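Local atomic coordinates of cyclic nucleotide-gated potassium channel mll3241 (Mesorhizobium loti, PDB entry 4MUV), a protein that conducts potassium across the membrane as a cAMP-activated homotetrameric channel, present here as its cytoplasmic cyclic nucleotide-binding domain with cGMP bound. Residues Q24-P28 against A29-E33. The protein carries 3 engineered substitutions. Numbering follows the deposited sequence.
Sequences QKLGP and AVLVE
L26 lies against V30 and L31 where residues 24-27 run into helix 28-37, a local contact four and five residues along the chain. Its CB points toward the helix. CG stands beside the backbone N and anti to the carbonyl carbon (chi1 -73°), and from there the two methyls divide the work. L26 CD2 reaches the CG1 methyl of V30 at 3.7 Å, the closest approach of the leucine. L26 CD1 reaches on to the next residue, 4.0 Å from the CA of L31 and 4.2 Å from L31 CD1, while still near V30 CG1. The L26 side chain crosses both partners at about a right angle.

Two backbone bonds open the helix beside it. G27 is the N-cap, and its O accepts from L31 N at 3.0 Å in a straight bond (164° at the hydrogen). One step on, V32 N donates to P28 O, also at 3.0 Å, with the donor tilted 22° from the carbonyl plane. P28 is the first residue of the helix, where its lack of an N-H costs no bond within the helix.

Beyond the turn, L26 also touches I124 of helix 122-139 and L117 of helix 111-120, while L31 leans on W14 and V17 of helix 13-17; the hydrophobic patch thus joins the domain's flanking helices, away from the nucleotide pocket, and helix 28-37 leads on toward strand 39-43.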
loop_
_atom_site.group_PDB
_atom_site.type_symbol
_atom_site.label_atom_id
_atom_site.label_comp_id
_atom_site.label_asym_id
_atom_site.label_seq_id
_atom_site.Cartn_x
_atom_site.Cartn_y
_atom_site.Cartn_z
ATOM N N GLN A 24 10.732 8.949 -1.688
ATOM C CA GLN A 24 11.801 9.879 -2.023
ATOM C C GLN A 24 11.547 11.066 -1.069
ATOM O O GLN A 24 12.435 11.813 -0.724
ATOM C CB GLN A 24 11.671 10.322 -3.483
ATOM C CG GLN A 24 12.924 10.352 -4.311
ATOM C CD GLN A 24 12.666 10.876 -5.711
ATOM O OE1 GLN A 24 11.771 11.701 -5.933
ATOM N NE2 GLN A 24 13.436 10.384 -6.668
ATOM N N LYS A 25 10.303 11.211 -0.625
ATOM C CA LYS A 25 9.944 12.305 0.265
ATOM C C LYS A 25 10.457 12.174 1.715
ATOM O O LYS A 25 10.145 13.041 2.538
ATOM C CB LYS A 25 8.431 12.539 0.232
ATOM C CG LYS A 25 7.962 13.008 -1.135
ATOM C CD LYS A 25 6.450 13.020 -1.239
ATOM C CE LYS A 25 6.004 13.337 -2.654
ATOM N NZ LYS A 25 4.618 12.864 -2.914
ATOM N N LEU A 26 11.270 11.151 2.020
ATOM C CA LEU A 26 11.599 10.830 3.421
ATOM C C LEU A 26 13.046 11.061 3.846
ATOM O O LEU A 26 13.975 10.781 3.108
ATOM C CB LEU A 26 11.298 9.358 3.680
ATOM C CG LEU A 26 9.845 8.927 3.780
ATOM C CD1 LEU A 26 9.733 7.432 3.945
ATOM C CD2 LEU A 26 9.194 9.643 4.952
ATOM N N GLY A 27 13.231 11.495 5.082
ATOM C CA GLY A 27 14.560 11.522 5.651
ATOM C C GLY A 27 15.133 10.108 5.691
ATOM O O GLY A 27 14.400 9.123 5.862
ATOM N N PRO A 28 16.453 9.985 5.571
ATOM C CA PRO A 28 16.996 8.651 5.342
ATOM C C PRO A 28 16.778 7.663 6.484
ATOM O O PRO A 28 16.507 6.505 6.207
ATOM C CB PRO A 28 18.479 8.919 5.074
ATOM C CG PRO A 28 18.737 10.232 5.646
ATOM C CD PRO A 28 17.495 11.020 5.472
ATOM N N ALA A 29 16.858 8.097 7.741
ATOM C CA ALA A 29 16.611 7.180 8.855
ATOM C C ALA A 29 15.148 6.695 8.823
ATOM O O ALA A 29 14.848 5.536 9.180
ATOM C CB ALA A 29 16.963 7.816 10.199
ATOM N N VAL A 30 14.217 7.577 8.452
ATOM C CA VAL A 30 12.812 7.217 8.351
ATOM C C VAL A 30 12.616 6.186 7.227
ATOM O O VAL A 30 11.946 5.167 7.414
ATOM C CB VAL A 30 11.876 8.423 8.133
ATOM C CG1 VAL A 30 10.418 7.956 8.049
ATOM C CG2 VAL A 30 12.001 9.410 9.263
ATOM N N LEU A 31 13.230 6.418 6.078
ATOM C CA LEU A 31 13.098 5.465 4.985
ATOM C C LEU A 31 13.631 4.094 5.397
ATOM O O LEU A 31 13.006 3.079 5.148
ATOM C CB LEU A 31 13.845 5.958 3.758
ATOM C CG LEU A 31 13.777 4.991 2.561
ATOM C CD1 LEU A 31 12.363 4.775 2.082
ATOM C CD2 LEU A 31 14.619 5.536 1.430
ATOM N N VAL A 32 14.798 4.052 6.025
ATOM C CA VAL A 32 15.342 2.763 6.414
ATOM C C VAL A 32 14.443 2.062 7.441
ATOM O O VAL A 32 14.184 0.863 7.330
ATOM C CB VAL A 32 16.797 2.887 6.877
ATOM C CG1 VAL A 32 17.296 1.584 7.478
ATOM C CG2 VAL A 32 17.693 3.315 5.718
ATOM N N GLU A 33 13.938 2.817 8.412
ATOM C CA GLU A 33 13.058 2.244 9.418
ATOM C C GLU A 33 11.840 1.603 8.747
ATOM O O GLU A 33 11.434 0.469 9.079
ATOM C CB GLU A 33 12.650 3.315 10.440
ATOM C CG GLU A 33 12.098 2.792 11.751
ATOM C CD GLU A 33 10.603 2.541 11.747
ATOM O OE1 GLU A 33 9.895 2.975 10.806
ATOM O OE2 GLU A 33 10.120 1.908 12.714
#